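Local coordinates for protein possible MarR-transcriptional regulator (Streptomyces coelicolor, PDB 4B8X) that probably binds DNA as a winged-helix transcription factor of the MarR family, though its specific cellular function is unknown, at residues 24-38 / 104-117. Residues are numbered along the deposited sequence; the frame is centred on the assembly and turned at random. Where two conformers were deposited one is given.
Sequences VDAVVKPYGLTFARY and VVEAATRDLMAMDF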
loop_
_atom_site.group_PDB
_atom_site.type_symbol
_atom_site.label_atom_id
_atom_site.label_comp_id
_atom_site.label_asym_id
_atom_site.label_seq_id
_atom_site.Cartn_x
_atom_site.Cartn_y
_atom_site.Cartn_z
ATOM N N VAL A 24 -11.213 -4.405 -1.004
ATOM C CA VAL A 24 -11.000 -5.821 -1.324
ATOM C C VAL A 24 -10.723 -6.654 -0.078
ATOM O O VAL A 24 -11.155 -7.815 -0.031
ATOM C CB VAL A 24 -9.931 -6.056 -2.428
ATOM C CG1 VAL A 24 -10.390 -5.401 -3.711
ATOM C CG2 VAL A 24 -8.528 -5.577 -2.029
ATOM N N ASP A 25 -10.076 -6.096 0.953
ATOM C CA ASP A 25 -9.964 -6.807 2.224
ATOM C C ASP A 25 -11.369 -7.129 2.769
ATOM O O ASP A 25 -11.600 -8.220 3.308
ATOM C CB ASP A 25 -9.192 -5.993 3.280
ATOM C CG ASP A 25 -7.653 -6.202 3.255
ATOM O OD1 ASP A 25 -7.137 -7.141 2.601
ATOM O OD2 ASP A 25 -6.933 -5.416 3.957
ATOM N N ALA A 26 -12.319 -6.202 2.646
ATOM C CA ALA A 26 -13.650 -6.450 3.196
ATOM C C ALA A 26 -14.364 -7.569 2.436
ATOM O O ALA A 26 -15.116 -8.352 3.018
ATOM C CB ALA A 26 -14.477 -5.158 3.200
ATOM N N VAL A 27 -14.121 -7.673 1.134
ATOM C CA VAL A 27 -14.766 -8.704 0.342
ATOM C C VAL A 27 -14.237 -10.102 0.720
ATOM O O VAL A 27 -14.990 -11.071 0.712
ATOM C CB VAL A 27 -14.579 -8.434 -1.169
ATOM C CG1 VAL A 27 -15.066 -9.598 -2.002
ATOM C CG2 VAL A 27 -15.280 -7.156 -1.609
ATOM N N VAL A 28 -12.941 -10.226 1.005
ATOM C CA VAL A 28 -12.373 -11.550 1.265
ATOM C C VAL A 28 -12.369 -11.933 2.739
ATOM O O VAL A 28 -12.152 -13.104 3.072
ATOM C CB VAL A 28 -10.960 -11.724 0.649
ATOM C CG1 VAL A 28 -11.007 -11.488 -0.852
ATOM C CG2 VAL A 28 -9.927 -10.831 1.292
ATOM N N LYS A 29 -12.667 -10.984 3.623
ATOM C CA LYS A 29 -12.741 -11.249 5.065
ATOM C C LYS A 29 -13.690 -12.404 5.459
ATOM O O LYS A 29 -13.307 -13.206 6.301
ATOM C CB LYS A 29 -13.086 -9.962 5.832
ATOM C CG LYS A 29 -13.026 -10.076 7.353
ATOM C CD LYS A 29 -13.488 -8.788 8.028
ATOM C CE LYS A 29 -13.600 -8.919 9.542
ATOM N NZ LYS A 29 -12.264 -8.757 10.173
ATOM N N PRO A 30 -14.875 -12.526 4.835
ATOM C CA PRO A 30 -15.765 -13.636 5.223
ATOM C C PRO A 30 -15.179 -15.024 4.943
ATOM O O PRO A 30 -15.634 -16.006 5.532
ATOM C CB PRO A 30 -17.017 -13.395 4.382
ATOM C CG PRO A 30 -16.991 -11.947 4.068
ATOM C CD PRO A 30 -15.551 -11.572 3.941
ATOM N N TYR A 31 -14.186 -15.105 4.060
ATOM C CA TYR A 31 -13.477 -16.354 3.792
ATOM C C TYR A 31 -12.290 -16.596 4.732
ATOM O O TYR A 31 -11.561 -17.580 4.566
ATOM C CB TYR A 31 -12.989 -16.370 2.348
ATOM C CG TYR A 31 -14.120 -16.245 1.378
ATOM C CD1 TYR A 31 -14.918 -17.333 1.090
ATOM C CD2 TYR A 31 -14.434 -15.023 0.787
ATOM C CE1 TYR A 31 -15.986 -17.215 0.216
ATOM C CE2 TYR A 31 -15.495 -14.893 -0.088
ATOM C CZ TYR A 31 -16.275 -16.002 -0.367
ATOM O OH TYR A 31 -17.334 -15.908 -1.231
ATOM N N GLY A 32 -12.089 -15.708 5.703
ATOM C CA GLY A 32 -10.958 -15.806 6.618
ATOM C C GLY A 32 -9.653 -15.298 6.018
ATOM O O GLY A 32 -8.575 -15.529 6.569
ATOM N N LEU A 33 -9.752 -14.581 4.900
ATOM C CA LEU A 33 -8.578 -14.116 4.169
ATOM C C LEU A 33 -8.354 -12.635 4.366
ATOM O O LEU A 33 -9.283 -11.911 4.689
ATOM C CB LEU A 33 -8.763 -14.343 2.657
ATOM C CG LEU A 33 -8.933 -15.798 2.217
ATOM C CD1 LEU A 33 -9.355 -15.847 0.768
ATOM C CD2 LEU A 33 -7.655 -16.582 2.439
ATOM N N THR A 34 -7.113 -12.216 4.129
ATOM C CA THR A 34 -6.788 -10.858 3.736
ATOM C C THR A 34 -6.470 -10.868 2.249
ATOM O O THR A 34 -6.304 -11.941 1.651
ATOM C CB THR A 34 -5.544 -10.369 4.478
ATOM O OG1 THR A 34 -4.435 -11.212 4.120
ATOM C CG2 THR A 34 -5.768 -10.347 5.988
ATOM N N PHE A 35 -6.368 -9.704 1.630
ATOM C CA PHE A 35 -6.103 -9.684 0.212
ATOM C C PHE A 35 -4.753 -10.330 -0.085
ATOM O O PHE A 35 -4.606 -11.017 -1.083
ATOM C CB PHE A 35 -6.201 -8.261 -0.351
ATOM C CG PHE A 35 -6.276 -8.214 -1.850
ATOM C CD1 PHE A 35 -7.367 -8.743 -2.507
ATOM C CD2 PHE A 35 -5.294 -7.621 -2.593
ATOM C CE1 PHE A 35 -7.473 -8.701 -3.874
ATOM C CE2 PHE A 35 -5.377 -7.578 -3.973
ATOM C CZ PHE A 35 -6.477 -8.110 -4.614
ATOM N N ALA A 36 -3.772 -10.112 0.790
ATOM C CA ALA A 36 -2.450 -10.709 0.623
ATOM C C ALA A 36 -2.545 -12.249 0.590
ATOM O O ALA A 36 -1.879 -12.919 -0.213
ATOM C CB ALA A 36 -1.517 -10.252 1.743
ATOM N N ARG A 37 -3.350 -12.822 1.462
ATOM C CA ARG A 37 -3.510 -14.271 1.466
ATOM C C ARG A 37 -4.267 -14.768 0.238
ATOM O O ARG A 37 -3.939 -15.819 -0.320
ATOM C CB ARG A 37 -4.160 -14.751 2.762
ATOM C CG ARG A 37 -3.276 -14.440 3.968
ATOM C CD ARG A 37 -3.528 -15.379 5.133
ATOM N NE ARG A 37 -4.797 -15.119 5.820
ATOM C CZ ARG A 37 -4.977 -14.204 6.773
ATOM N NH1 ARG A 37 -3.997 -13.378 7.101
ATOM N NH2 ARG A 37 -6.159 -14.079 7.354
ATOM N N TYR A 38 -5.252 -13.993 -0.204
ATOM C CA TYR A 38 -5.960 -14.274 -1.441
ATOM C C TYR A 38 -4.984 -14.308 -2.608
ATOM O O TYR A 38 -5.032 -15.227 -3.422
ATOM C CB TYR A 38 -7.070 -13.227 -1.638
ATOM C CG TYR A 38 -7.640 -13.230 -3.028
ATOM C CD1 TYR A 38 -8.600 -14.175 -3.388
ATOM C CD2 TYR A 38 -7.223 -12.320 -3.981
ATOM C CE1 TYR A 38 -9.096 -14.204 -4.671
ATOM C CE2 TYR A 38 -7.696 -12.340 -5.272
ATOM C CZ TYR A 38 -8.644 -13.268 -5.610
ATOM O OH TYR A 38 -9.122 -13.283 -6.881
ATOM N N VAL A 104 -12.261 -22.022 -1.987
ATOM C CA VAL A 104 -12.321 -20.697 -1.389
ATOM C C VAL A 104 -11.862 -19.631 -2.368
ATOM O O VAL A 104 -12.526 -18.593 -2.524
ATOM C CB VAL A 104 -11.513 -20.653 -0.071
ATOM C CG1 VAL A 104 -11.260 -19.215 0.372
ATOM C CG2 VAL A 104 -12.199 -21.510 1.000
ATOM N N VAL A 105 -10.759 -19.871 -3.067
ATOM C CA VAL A 105 -10.285 -18.825 -3.941
ATOM C C VAL A 105 -11.261 -18.637 -5.138
ATOM O O VAL A 105 -11.439 -17.513 -5.589
ATOM C CB VAL A 105 -8.801 -19.047 -4.318
ATOM C CG1 VAL A 105 -8.664 -20.145 -5.363
ATOM C CG2 VAL A 105 -8.153 -17.763 -4.808
ATOM N N GLU A 106 -11.925 -19.698 -5.607
ATOM C CA GLU A 106 -12.981 -19.580 -6.630
ATOM C C GLU A 106 -14.096 -18.643 -6.155
ATOM O O GLU A 106 -14.546 -17.750 -6.878
ATOM C CB GLU A 106 -13.574 -20.965 -6.958
ATOM C CG GLU A 106 -14.742 -20.941 -7.945
ATOM C CD GLU A 106 -15.445 -22.294 -8.121
ATOM O OE1 GLU A 106 -15.486 -23.095 -7.162
ATOM O OE2 GLU A 106 -15.991 -22.541 -9.219
ATOM N N ALA A 107 -14.566 -18.882 -4.949
ATOM C CA ALA A 107 -15.653 -18.102 -4.386
ATOM C C ALA A 107 -15.233 -16.648 -4.163
ATOM O O ALA A 107 -15.994 -15.717 -4.487
ATOM C CB ALA A 107 -16.144 -18.739 -3.097
ATOM N N ALA A 108 -14.035 -16.448 -3.612
ATOM C CA ALA A 108 -13.562 -15.088 -3.352
ATOM C C ALA A 108 -13.372 -14.320 -4.673
ATOM O O ALA A 108 -13.712 -13.137 -4.746
ATOM C CB ALA A 108 -12.265 -15.158 -2.546
ATOM N N THR A 109 -12.822 -14.976 -5.693
ATOM C CA THR A 109 -12.655 -14.335 -6.992
ATOM C C THR A 109 -13.982 -13.899 -7.605
ATOM O O THR A 109 -14.085 -12.795 -8.143
ATOM C CB THR A 109 -11.873 -15.227 -7.961
ATOM O OG1 THR A 109 -10.585 -15.466 -7.390
ATOM C CG2 THR A 109 -11.735 -14.593 -9.355
ATOM N N ARG A 110 -14.993 -14.758 -7.521
ATOM C CA ARG A 110 -16.302 -14.371 -8.052
ATOM C C ARG A 110 -16.837 -13.134 -7.339
ATOM O O ARG A 110 -17.352 -12.239 -8.005
ATOM C CB ARG A 110 -17.321 -15.500 -7.952
ATOM C CG ARG A 110 -18.653 -15.203 -8.626
ATOM C CD ARG A 110 -19.827 -15.542 -7.719
ATOM N NE ARG A 110 -20.005 -14.517 -6.696
ATOM C CZ ARG A 110 -20.654 -13.377 -6.882
ATOM N NH1 ARG A 110 -21.230 -13.116 -8.057
ATOM N NH2 ARG A 110 -20.750 -12.506 -5.884
ATOM N N ASP A 111 -16.685 -13.066 -6.017
ATOM C CA ASP A 111 -17.140 -11.897 -5.285
ATOM C C ASP A 111 -16.356 -10.636 -5.681
ATOM O O ASP A 111 -16.949 -9.573 -5.878
ATOM C CB ASP A 111 -16.998 -12.115 -3.780
ATOM C CG ASP A 111 -18.011 -13.081 -3.193
ATOM O OD1 ASP A 111 -18.932 -13.523 -3.907
ATOM O OD2 ASP A 111 -17.847 -13.384 -1.989
ATOM N N LEU A 112 -15.027 -10.743 -5.777
ATOM C CA LEU A 112 -14.180 -9.600 -6.159
ATOM C C LEU A 112 -14.528 -9.108 -7.565
ATOM O O LEU A 112 -14.610 -7.902 -7.822
ATOM C CB LEU A 112 -12.692 -9.957 -6.056
ATOM C CG LEU A 112 -12.202 -10.123 -4.624
ATOM C CD1 LEU A 112 -10.952 -10.959 -4.603
ATOM C CD2 LEU A 112 -11.983 -8.750 -4.016
ATOM N N MET A 113 -14.736 -10.047 -8.485
ATOM C CA MET A 113 -15.092 -9.717 -9.872
ATOM C C MET A 113 -16.424 -8.973 -9.908
ATOM O O MET A 113 -16.597 -8.025 -10.660
ATOM C CB MET A 113 -15.188 -10.984 -10.738
ATOM C CG MET A 113 -13.862 -11.683 -10.994
ATOM S SD MET A 113 -12.790 -10.833 -12.170
ATOM C CE MET A 113 -13.622 -11.170 -13.714
ATOM N N ALA A 114 -17.357 -9.425 -9.087
ATOM C CA ALA A 114 -18.683 -8.812 -9.044
ATOM C C ALA A 114 -18.617 -7.317 -8.643
ATOM O O ALA A 114 -19.453 -6.527 -9.071
ATOM C CB ALA A 114 -19.598 -9.584 -8.094
ATOM N N MET A 115 -17.648 -6.929 -7.811
ATOM C CA MET A 115 -17.442 -5.536 -7.414
ATOM C C MET A 115 -16.241 -4.863 -8.080
ATOM O O MET A 115 -15.833 -3.778 -7.690
ATOM C CB MET A 115 -17.386 -5.380 -5.878
ATOM C CG MET A 115 -16.479 -6.309 -5.082
ATOM S SD MET A 115 -14.750 -5.856 -5.146
ATOM C CE MET A 115 -14.736 -4.399 -4.101
ATOM N N ASP A 116 -15.750 -5.464 -9.156
ATOM C CA ASP A 116 -14.681 -4.897 -9.988
ATOM C C ASP A 116 -13.454 -4.488 -9.208
ATOM O O ASP A 116 -12.812 -3.505 -9.523
ATOM C CB ASP A 116 -15.155 -3.685 -10.805
ATOM C CG ASP A 116 -16.036 -4.064 -11.900
ATOM O OD1 ASP A 116 -15.576 -4.777 -12.798
ATOM O OD2 ASP A 116 -17.192 -3.609 -11.867
ATOM N N PHE A 117 -13.134 -5.260 -8.168
ATOM C CA PHE A 117 -11.946 -4.967 -7.358
ATOM C C PHE A 117 -11.926 -3.518 -6.852
ATOM O O PHE A 117 -10.854 -2.976 -6.601
ATOM C CB PHE A 117 -10.640 -5.334 -8.114
ATOM C CG PHE A 117 -10.467 -6.809 -8.311
ATOM C CD1 PHE A 117 -11.103 -7.484 -9.339
ATOM C CD2 PHE A 117 -9.667 -7.529 -7.428
ATOM C CE1 PHE A 117 -10.925 -8.849 -9.483
ATOM C CE2 PHE A 117 -9.462 -8.882 -7.587
ATOM C CZ PHE A 117 -10.100 -9.534 -8.612
HETATM O O HOH W 1 -17.610 -11.547 0.042
#
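Tyr31 reaches from 24-38 over helix 104-114, starting with CB against Val104 CG1 (3.9 Å). With CG anti to the carbonyl carbon (chi1 -59°), the ring lies obliquely over the helix, from Val104 toward Asp111. CD2 then lies by the Ala108 methyl and CE1 by that of Ala107, while the backbone N of Ala108 sits over one ring face, toward the rim. At the tip, OH donates to Asp111 OD2 at 2.7 Å, reaching it from above the carboxylate plane, 49° out of it. The same OD2 takes a second bond from a water that also donates to Val27 O. With an alanine at Asp111, the Tyr31 hydroxyl would probably lose its acceptor and the water one of its two anchors.

Deeper in, Leu112 is a knob among Val24, Val27, Val28 and Tyr38. Its two methyls part company: CD2 meets Val24 CG1 (3.7 Å), whereas CD1 makes a CH-pi contact over a face of Tyr38, 3.6 Å from the ring centroid. Tyr38 OH and Thr109 OG1 are hydrogen-bonded, 2.7 Å apart, with OG1 at the ring edge, in its plane. Val24 also packs on Ile10 of the second subunit, and Leu33 on Leu75 of helix 65-77.

Helix 99-114 is thus joined to the end of helix 5-28 and the start of helix 35-45 within the MarR fold. Apolar packing supplies the bulk of the contact, with Tyr38 and Thr109 a polar pair inside it; on the partly exposed side, the Tyr31 bond and the water to Val27 O tie Asp111 to two points of 24-38, which should fix how the helix sits against them.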